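Local coordinates for amidohydrolase family protein (Acinetobacter baumannii, PDB 4I6K) that probably hydrolyses 2-pyrone-4,6-dicarboxylic acid or a related compound, as a barrel enzyme of the amidohydrolase family, at residues Asn26-His31 / Gln283-Leu288; His61-Asn66 / Pro93-Gly98; Leu243-Asp248 / Glu261-Ala266. All coordinates share one frame; numbering follows the deposited sequence.

Contact 1. Residues Asn26-His31 / Gln283-Leu288; sequences NCIDTH and QNPTEL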
loop_
_atom_site.group_PDB
_atom_site.type_symbol
_atom_site.label_atom_id
_atom_site.label_comp_id
_atom_site.label_asym_id
_atom_site.label_seq_id
_atom_site.Cartn_x
_atom_site.Cartn_y
_atom_site.Cartn_z
ATOM N N ASN A 26 3.308 -8.179 -16.808
ATOM C CA ASN A 26 2.864 -9.518 -16.469
ATOM C C ASN A 26 2.701 -9.719 -14.963
ATOM O O ASN A 26 1.683 -10.239 -14.510
ATOM C CB ASN A 26 3.785 -10.590 -17.081
ATOM C CG ASN A 26 3.291 -11.080 -18.439
ATOM O OD1 ASN A 26 3.156 -10.301 -19.384
ATOM N ND2 ASN A 26 3.021 -12.380 -18.540
ATOM N N CYS A 27 3.689 -9.298 -14.181
ATOM C CA CYS A 27 3.728 -9.710 -12.786
ATOM C C CYS A 27 4.289 -8.624 -11.882
ATOM O O CYS A 27 5.477 -8.294 -11.946
ATOM C CB CYS A 27 4.544 -10.991 -12.650
ATOM S SG CYS A 27 4.236 -11.910 -11.142
ATOM N N ILE A 28 3.427 -8.096 -11.018
ATOM C CA ILE A 28 3.687 -6.827 -10.343
ATOM C C ILE A 28 3.609 -6.904 -8.814
ATOM O O ILE A 28 2.620 -7.375 -8.254
ATOM C CB ILE A 28 2.718 -5.753 -10.879
ATOM C CG1 ILE A 28 2.703 -5.796 -12.415
ATOM C CG2 ILE A 28 3.076 -4.366 -10.352
ATOM C CD1 ILE A 28 1.886 -4.699 -13.065
ATOM N N ASP A 29 4.673 -6.456 -8.152
ATOM C CA ASP A 29 4.709 -6.345 -6.689
ATOM C C ASP A 29 4.419 -4.901 -6.302
ATOM O O ASP A 29 5.232 -4.003 -6.563
ATOM C CB ASP A 29 6.077 -6.774 -6.149
ATOM C CG ASP A 29 6.194 -6.598 -4.638
ATOM O OD1 ASP A 29 7.186 -7.087 -4.047
ATOM O OD2 ASP A 29 5.295 -5.964 -4.046
ATOM N N THR A 30 3.262 -4.669 -5.689
ATOM C CA THR A 30 2.783 -3.294 -5.511
ATOM C C THR A 30 3.092 -2.656 -4.158
ATOM O O THR A 30 2.535 -1.610 -3.829
ATOM C CB THR A 30 1.267 -3.176 -5.786
ATOM O OG1 THR A 30 0.524 -3.804 -4.733
ATOM C CG2 THR A 30 0.916 -3.834 -7.116
ATOM N N HIS A 31 3.978 -3.265 -3.379
ATOM C CA HIS A 31 4.271 -2.718 -2.068
ATOM C C HIS A 31 5.613 -3.168 -1.508
ATOM O O HIS A 31 5.724 -4.228 -0.888
ATOM C CB HIS A 31 3.152 -3.072 -1.092
ATOM C CG HIS A 31 3.004 -2.096 0.032
ATOM N ND1 HIS A 31 2.085 -1.067 0.002
ATOM C CD2 HIS A 31 3.660 -1.984 1.212
ATOM C CE1 HIS A 31 2.177 -0.369 1.122
ATOM N NE2 HIS A 31 3.126 -0.901 1.872
ATOM N N GLN A 283 -3.501 -8.413 -14.328
ATOM C CA GLN A 283 -4.462 -7.455 -14.815
ATOM C C GLN A 283 -4.815 -6.375 -13.799
ATOM O O GLN A 283 -4.850 -5.211 -14.147
ATOM C CB GLN A 283 -5.730 -8.147 -15.300
ATOM C CG GLN A 283 -5.658 -8.702 -16.698
ATOM C CD GLN A 283 -5.140 -10.111 -16.764
ATOM O OE1 GLN A 283 -4.952 -10.653 -17.836
ATOM N NE2 GLN A 283 -4.906 -10.709 -15.623
ATOM N N ASN A 284 -5.057 -6.749 -12.554
ATOM C CA ASN A 284 -5.570 -5.793 -11.598
ATOM C C ASN A 284 -4.603 -4.661 -11.335
ATOM O O ASN A 284 -4.974 -3.531 -11.346
ATOM C CB ASN A 284 -5.944 -6.453 -10.268
ATOM C CG ASN A 284 -7.028 -7.472 -10.408
ATOM O OD1 ASN A 284 -7.658 -7.599 -11.438
ATOM N ND2 ASN A 284 -7.272 -8.205 -9.355
ATOM N N PRO A 285 -3.340 -4.974 -11.145
ATOM C CA PRO A 285 -2.365 -3.932 -10.851
ATOM C C PRO A 285 -1.940 -3.214 -12.127
ATOM O O PRO A 285 -1.632 -2.021 -12.102
ATOM C CB PRO A 285 -1.201 -4.705 -10.220
ATOM C CG PRO A 285 -1.325 -6.103 -10.784
ATOM C CD PRO A 285 -2.785 -6.332 -11.002
ATOM N N THR A 286 -1.934 -3.931 -13.241
ATOM C CA THR A 286 -1.709 -3.271 -14.506
ATOM C C THR A 286 -2.723 -2.147 -14.700
ATOM O O THR A 286 -2.342 -1.022 -15.042
ATOM C CB THR A 286 -1.803 -4.243 -15.675
ATOM O OG1 THR A 286 -0.740 -5.192 -15.570
ATOM C CG2 THR A 286 -1.690 -3.478 -17.009
ATOM N N GLU A 287 -4.003 -2.450 -14.469
ATOM C CA GLU A 287 -5.082 -1.479 -14.636
ATOM C C GLU A 287 -4.960 -0.317 -13.652
ATOM O O GLU A 287 -5.088 0.844 -14.019
ATOM C CB GLU A 287 -6.443 -2.166 -14.461
ATOM C CG GLU A 287 -6.738 -3.236 -15.506
ATOM C CD GLU A 287 -8.116 -3.866 -15.341
ATOM O OE1 GLU A 287 -8.698 -4.317 -16.355
ATOM O OE2 GLU A 287 -8.618 -3.902 -14.199
ATOM N N LEU A 288 -4.719 -0.641 -12.389
ATOM C CA LEU A 288 -4.610 0.382 -11.356
ATOM C C LEU A 288 -3.423 1.316 -11.588
ATOM O O LEU A 288 -3.578 2.535 -11.623
ATOM C CB LEU A 288 -4.531 -0.254 -9.962
ATOM C CG LEU A 288 -4.234 0.673 -8.766
ATOM C CD1 LEU A 288 -5.373 1.631 -8.490
ATOM C CD2 LEU A 288 -3.916 -0.146 -7.524
#
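Ile28 and Thr30, on the first strand of the eight-stranded parallel barrel, pack against Pro285 and Thr286 of helix 274-289, the last helix of the chain, whose C-terminal turns lie across the floor of the barrel, at the N-terminal ends of its strands. Strand 28-31 and helix 283-288 pass 9.0 Å apart at an angle of 61°. Pro285 packs against both strand side chains: its CG lies 4.1 Å from Ile28 CB, and its CB is 3.9 Å from Thr30 CG2, with the side chains of Thr30 and Pro285 crossing roughly at right angles. Ile28 extends fully beyond CG1 (chi2 -175°), which carries CD1 past the proline ring to Thr286, 3.7 Å from OG1. Thr286 OG1 bonds to the carbonyl of Asn282 one turn back in its own helix, while Thr30 OG1 bonds to Trp245 O beside the barrel's last strand, leaving the methyl to meet the proline. Asp29, between them in sequence, points away from the helix; its OD1 bonds to Ser247 OG and Tyr260 OH, and its OD2 accepts from His31 N at 3.1 Å in an Asx turn. The turn leads into His31, whose NE2 bonds to a bound citric acid, probably from the crystallisation liquor. Strand and helix share no hydrogen bond here. The helix is kinked at Pro285, which has no N-H to give to the preceding turn, and this apolar ring faces into the barrel. The contact thus rests on van der Waals packing of Ile28, the Thr30 methyl and the Pro285 ring, with both threonine hydroxyls already bonded to backbone carbonyls.

Contact 2. Residues His61-Asn66 / Pro93-Gly98; sequences HLDEHN and PDRLKG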
loop_
_atom_site.group_PDB
_atom_site.type_symbol
_atom_site.label_atom_id
_atom_site.label_comp_id
_atom_site.label_asym_id
_atom_site.label_seq_id
_atom_site.Cartn_x
_atom_site.Cartn_y
_atom_site.Cartn_z
ATOM N N HIS A 61 15.113 -9.399 -6.039
ATOM C CA HIS A 61 14.019 -10.295 -5.671
ATOM C C HIS A 61 12.952 -10.401 -6.763
ATOM O O HIS A 61 12.389 -11.474 -6.985
ATOM C CB HIS A 61 13.382 -9.856 -4.360
ATOM C CG HIS A 61 14.267 -10.051 -3.171
ATOM N ND1 HIS A 61 14.824 -8.999 -2.476
ATOM C CD2 HIS A 61 14.701 -11.179 -2.561
ATOM C CE1 HIS A 61 15.555 -9.469 -1.481
ATOM N NE2 HIS A 61 15.493 -10.789 -1.508
ATOM N N LEU A 62 12.668 -9.283 -7.432
ATOM C CA LEU A 62 11.724 -9.277 -8.545
ATOM C C LEU A 62 12.217 -10.208 -9.646
ATOM O O LEU A 62 11.463 -11.036 -10.158
ATOM C CB LEU A 62 11.540 -7.861 -9.106
ATOM C CG LEU A 62 10.960 -6.790 -8.175
ATOM C CD1 LEU A 62 10.621 -5.527 -8.969
ATOM C CD2 LEU A 62 9.732 -7.316 -7.460
ATOM N N ASP A 63 13.488 -10.052 -10.007
ATOM C CA ASP A 63 14.129 -10.901 -11.013
ATOM C C ASP A 63 14.043 -12.380 -10.651
ATOM O O ASP A 63 13.590 -13.194 -11.458
ATOM C CB ASP A 63 15.584 -10.485 -11.191
ATOM C CG ASP A 63 15.709 -9.100 -11.770
ATOM O OD1 ASP A 63 16.804 -8.502 -11.690
ATOM O OD2 ASP A 63 14.698 -8.607 -12.318
ATOM N N GLU A 64 14.448 -12.715 -9.428
ATOM C CA GLU A 64 14.438 -14.096 -8.955
ATOM C C GLU A 64 13.057 -14.752 -8.989
ATOM O O GLU A 64 12.954 -15.977 -8.890
ATOM C CB GLU A 64 15.006 -14.187 -7.535
ATOM C CG GLU A 64 16.407 -13.613 -7.392
ATOM C CD GLU A 64 17.044 -13.918 -6.045
ATOM O OE1 GLU A 64 18.288 -14.041 -6.001
ATOM O OE2 GLU A 64 16.310 -14.031 -5.037
ATOM N N HIS A 65 12.000 -13.956 -9.126
ATOM C CA HIS A 65 10.634 -14.500 -9.136
ATOM C C HIS A 65 9.813 -14.084 -10.349
ATOM O O HIS A 65 8.581 -14.187 -10.354
ATOM C CB HIS A 65 9.888 -14.122 -7.859
ATOM C CG HIS A 65 10.496 -14.693 -6.617
ATOM N ND1 HIS A 65 10.071 -15.880 -6.058
ATOM C CD2 HIS A 65 11.498 -14.243 -5.827
ATOM C CE1 HIS A 65 10.779 -16.131 -4.971
ATOM N NE2 HIS A 65 11.654 -15.156 -4.811
ATOM N N ASN A 66 10.497 -13.601 -11.376
ATOM C CA ASN A 66 9.824 -13.261 -12.619
ATOM C C ASN A 66 8.849 -12.082 -12.519
ATOM O O ASN A 66 7.909 -11.970 -13.306
ATOM C CB ASN A 66 9.132 -14.508 -13.170
ATOM C CG ASN A 66 10.117 -15.619 -13.456
ATOM O OD1 ASN A 66 11.183 -15.373 -14.016
ATOM N ND2 ASN A 66 9.781 -16.841 -13.053
ATOM N N PRO A 93 13.221 3.231 -14.140
ATOM C CA PRO A 93 12.015 3.973 -14.482
ATOM C C PRO A 93 11.044 3.114 -15.285
ATOM O O PRO A 93 9.862 3.427 -15.386
ATOM C CB PRO A 93 12.554 5.107 -15.352
ATOM C CG PRO A 93 13.774 4.518 -15.992
ATOM C CD PRO A 93 14.387 3.671 -14.924
ATOM N N ASP A 94 11.556 2.032 -15.848
ATOM C CA ASP A 94 10.762 1.166 -16.703
ATOM C C ASP A 94 10.073 0.068 -15.896
ATOM O O ASP A 94 9.177 -0.613 -16.390
ATOM C CB ASP A 94 11.644 0.573 -17.818
ATOM C CG ASP A 94 12.911 -0.127 -17.278
ATOM O OD1 ASP A 94 13.491 0.301 -16.246
ATOM O OD2 ASP A 94 13.327 -1.123 -17.903
ATOM N N ARG A 95 10.488 -0.095 -14.647
ATOM C CA ARG A 95 9.967 -1.179 -13.821
ATOM C C ARG A 95 9.292 -0.689 -12.542
ATOM O O ARG A 95 8.486 -1.408 -11.948
ATOM C CB ARG A 95 11.082 -2.186 -13.502
ATOM C CG ARG A 95 11.745 -2.743 -14.753
ATOM C CD ARG A 95 12.748 -3.813 -14.442
ATOM N NE ARG A 95 12.138 -5.002 -13.856
ATOM C CZ ARG A 95 12.845 -5.992 -13.322
ATOM N NH1 ARG A 95 14.168 -5.907 -13.317
ATOM N NH2 ARG A 95 12.245 -7.058 -12.794
ATOM N N LEU A 96 9.600 0.540 -12.140
ATOM C CA LEU A 96 9.139 1.049 -10.856
ATOM C C LEU A 96 8.310 2.316 -10.950
ATOM O O LEU A 96 8.662 3.237 -11.693
ATOM C CB LEU A 96 10.335 1.351 -9.955
ATOM C CG LEU A 96 11.258 0.181 -9.654
ATOM C CD1 LEU A 96 12.332 0.664 -8.688
ATOM C CD2 LEU A 96 10.463 -0.992 -9.082
ATOM N N LYS A 97 7.230 2.357 -10.168
ATOM C CA LYS A 97 6.535 3.602 -9.840
ATOM C C LYS A 97 6.497 3.793 -8.326
ATOM O O LYS A 97 6.827 2.876 -7.581
ATOM C CB LYS A 97 5.127 3.608 -10.437
ATOM C CG LYS A 97 5.144 3.845 -11.942
ATOM C CD LYS A 97 3.958 3.222 -12.671
ATOM C CE LYS A 97 4.064 3.541 -14.159
ATOM N NZ LYS A 97 2.755 3.518 -14.862
ATOM N N GLY A 98 6.085 4.974 -7.870
ATOM C CA GLY A 98 6.118 5.286 -6.453
ATOM C C GLY A 98 4.873 5.937 -5.858
ATOM O O GLY A 98 4.048 6.522 -6.566
#
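Arg95, with CG beside its backbone N, is extended at chi2 and bends at chi3 (65°), a turn that swings its guanidinium end-on to Asp63, whose CG sits beside its own backbone N (chi1 -66°). NH1 and NH2 both grip one oxygen: Asp63 OD2 lies 2.9 Å from Arg95 NH1 and 2.9 Å from Arg95 NH2. The carboxylate and guanidinium planes are 15° apart, nearly coplanar, and OD2 lies at the guanidinium edge, close to its plane. NH1 uses the syn lone pair of OD2, whereas NH2 approaches nearly along the C-O axis; sharing one acceptor leaves both bonds noticeably bent. In the barrel this salt bridge ties the C-terminal end of helix 55-64 to the residue that leads into strand 96-100. The helix stops there in a Schellman motif, with Asn66 at positive phi as the C-prime residue and Asn66 N bonded to Asp63 O at 3.1 Å. Arg95 also reaches the chain that follows this helix end, giving NH2 to Phe67 O and NE to Thr68 O, bonds that help fix the rotation of the guanidinium. Leu62 CB approaches the same group obliquely, 3.8 Å from Arg95 NH2, and sets hydrocarbon beside the charge.

Contact 3. Residues Leu243-Asp248 / Glu261-Ala266; sequences LIWGSD and EDAIKA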
loop_
_atom_site.group_PDB
_atom_site.type_symbol
_atom_site.label_atom_id
_atom_site.label_comp_id
_atom_site.label_asym_id
_atom_site.label_seq_id
_atom_site.Cartn_x
_atom_site.Cartn_y
_atom_site.Cartn_z
ATOM N N LEU A 243 -8.383 -6.301 -6.343
ATOM C CA LEU A 243 -7.385 -6.815 -5.418
ATOM C C LEU A 243 -6.000 -6.805 -6.035
ATOM O O LEU A 243 -5.828 -7.175 -7.194
ATOM C CB LEU A 243 -7.744 -8.231 -4.983
ATOM C CG LEU A 243 -9.077 -8.376 -4.238
ATOM C CD1 LEU A 243 -9.281 -9.827 -3.769
ATOM C CD2 LEU A 243 -9.147 -7.387 -3.068
ATOM N N ILE A 244 -5.016 -6.371 -5.257
ATOM C CA ILE A 244 -3.622 -6.434 -5.694
ATOM C C ILE A 244 -2.705 -6.959 -4.582
ATOM O O ILE A 244 -3.062 -6.935 -3.396
ATOM C CB ILE A 244 -3.095 -5.085 -6.296
ATOM C CG1 ILE A 244 -3.098 -3.954 -5.267
ATOM C CG2 ILE A 244 -3.886 -4.693 -7.557
ATOM C CD1 ILE A 244 -4.379 -3.159 -5.234
ATOM N N TRP A 245 -1.535 -7.461 -4.975
ATOM C CA TRP A 245 -0.591 -8.032 -4.011
ATOM C C TRP A 245 0.708 -7.251 -3.857
ATOM O O TRP A 245 1.192 -6.624 -4.801
ATOM C CB TRP A 245 -0.235 -9.470 -4.377
ATOM C CG TRP A 245 0.717 -10.087 -3.399
ATOM C CD1 TRP A 245 0.409 -10.642 -2.191
ATOM C CD2 TRP A 245 2.134 -10.191 -3.541
ATOM N NE1 TRP A 245 1.549 -11.097 -1.576
ATOM C CE2 TRP A 245 2.621 -10.836 -2.390
ATOM C CE3 TRP A 245 3.041 -9.815 -4.539
ATOM C CZ2 TRP A 245 3.976 -11.109 -2.207
ATOM C CZ3 TRP A 245 4.391 -10.086 -4.352
ATOM C CH2 TRP A 245 4.841 -10.722 -3.198
ATOM N N GLY A 246 1.278 -7.327 -2.659
ATOM C CA GLY A 246 2.577 -6.739 -2.402
ATOM C C GLY A 246 3.377 -7.595 -1.451
ATOM O O GLY A 246 2.836 -8.190 -0.513
ATOM N N SER A 247 4.675 -7.658 -1.692
ATOM C CA SER A 247 5.576 -8.371 -0.802
ATOM C C SER A 247 5.655 -7.682 0.564
ATOM O O SER A 247 5.877 -8.335 1.584
ATOM C CB SER A 247 6.986 -8.443 -1.416
ATOM O OG SER A 247 7.661 -7.181 -1.334
ATOM N N ASP A 248 5.480 -6.364 0.572
ATOM C CA ASP A 248 5.833 -5.552 1.731
ATOM C C ASP A 248 7.261 -5.830 2.194
ATOM O O ASP A 248 7.569 -5.734 3.382
ATOM C CB ASP A 248 4.851 -5.802 2.879
ATOM C CG ASP A 248 5.020 -4.812 4.015
ATOM O OD1 ASP A 248 5.481 -5.223 5.100
ATOM O OD2 ASP A 248 4.689 -3.622 3.822
ATOM N N GLU A 261 10.574 -14.856 -0.058
ATOM C CA GLU A 261 10.010 -16.167 -0.399
ATOM C C GLU A 261 8.813 -16.516 0.483
ATOM O O GLU A 261 7.824 -17.093 0.016
ATOM C CB GLU A 261 11.076 -17.258 -0.308
ATOM C CG GLU A 261 12.161 -17.127 -1.365
ATOM C CD GLU A 261 12.833 -15.778 -1.311
ATOM O OE1 GLU A 261 13.032 -15.271 -0.185
ATOM O OE2 GLU A 261 13.148 -15.215 -2.387
ATOM N N ASP A 262 8.905 -16.163 1.760
ATOM C CA ASP A 262 7.800 -16.368 2.695
ATOM C C ASP A 262 6.568 -15.557 2.293
ATOM O O ASP A 262 5.431 -16.021 2.421
ATOM C CB ASP A 262 8.228 -15.982 4.111
ATOM C CG ASP A 262 9.296 -16.900 4.659
ATOM O OD1 ASP A 262 9.358 -18.069 4.210
ATOM O OD2 ASP A 262 10.066 -16.454 5.534
ATOM N N ALA A 263 6.804 -14.332 1.831
ATOM C CA ALA A 263 5.725 -13.492 1.340
ATOM C C ALA A 263 5.054 -14.148 0.134
ATOM O O ALA A 263 3.835 -14.326 0.125
ATOM C CB ALA A 263 6.241 -12.093 0.994
ATOM N N ILE A 264 5.853 -14.521 -0.868
ATOM C CA ILE A 264 5.354 -15.233 -2.052
ATOM C C ILE A 264 4.540 -16.466 -1.669
ATOM O O ILE A 264 3.477 -16.720 -2.235
ATOM C CB ILE A 264 6.503 -15.730 -2.950
ATOM C CG1 ILE A 264 7.455 -14.590 -3.314
ATOM C CG2 ILE A 264 5.948 -16.383 -4.210
ATOM C CD1 ILE A 264 6.802 -13.507 -4.116
ATOM N N LYS A 265 5.054 -17.226 -0.704
ATOM C CA LYS A 265 4.460 -18.502 -0.306
ATOM C C LYS A 265 3.066 -18.347 0.311
ATOM O O LYS A 265 2.127 -19.047 -0.071
ATOM C CB LYS A 265 5.393 -19.254 0.643
ATOM C CG LYS A 265 4.914 -20.646 1.002
ATOM C CD LYS A 265 6.013 -21.442 1.680
ATOM C CE LYS A 265 5.545 -22.859 1.979
ATOM N NZ LYS A 265 5.215 -23.639 0.748
ATOM N N ALA A 266 2.931 -17.426 1.260
ATOM C CA ALA A 266 1.637 -17.175 1.881
ATOM C C ALA A 266 0.603 -16.701 0.850
ATOM O O ALA A 266 -0.583 -17.012 0.945
ATOM C CB ALA A 266 1.783 -16.158 3.003
HETATM O O HOH W 1 2.124 -12.186 1.034
#
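The indole of Trp245 is set between the loop that follows it and helix 260-270, and meets the helix with its six-membered ring while NE1 is joined to it through a water. With CG anti to the backbone N (chi1 -179°), the ring extends from the end of the barrel's last strand toward Ala263 and Ile264. Ile264 starts off pointing away from the strand segment, but its chain folds back at chi2 (-63°) and brings CD1 to 3.5 Å from Trp245 CH2. The methyl comes at the indole obliquely, and the two side chains cross at about a right angle. Ala263 instead points directly at its partners: its CB is 4.0 Å from Trp245 CZ2 and 3.8 Å from Ser247 O, so it fills the corner between the indole and the loop that follows. That loop passes over one face of the indole, with Ser247 N 3.4 Å above the ring plane and displaced toward the rim. The Ser247 hydroxyl turns to Asp29 and to the backbone of Trp249, fastening the loop to the first strand. After Ser247 comes Asp248, which forms a salt bridge with Arg216 and faces the pocket at the C-terminal end of the last strand, where citric acid is bound. At the edge of the indole, in its plane, a water accepts from Trp245 NE1 at 2.9 Å and donates to Ala263 O at 2.9 Å. Phe267, one helical turn beyond Ala263, also meets the Trp245 ring. Apolar contact therefore positions the indole carbons, and the one polar atom of this buried ring is satisfied by a water that links it to the helix backbone without any direct hydrogen bond between the segments.

How the contacts relate
All three contacts belong to one (beta/alpha)8 barrel, a single amidohydrolase domain, and their centres lie 11 to 14 Å apart. Contact 1 joins the first strand to the final helix, 252 residues later, and the loop it closes encloses contact 2 and then contact 3, in series. Contact 2 joins helix 55-64 to the start of strand 96-100, contact 3 the last strand to helix 260-270. Asn284 ND2 bonds to Leu243 O between contacts 1 and 3; His65 NE2, bonded to Glu261 OE2 at 2.8 Å, connects contacts 2 and 3. Strands 28-32 and 243-244, from opposite ends of the chain, thus close the barrel, with the last helix beneath them and the bound citric acid near their other end.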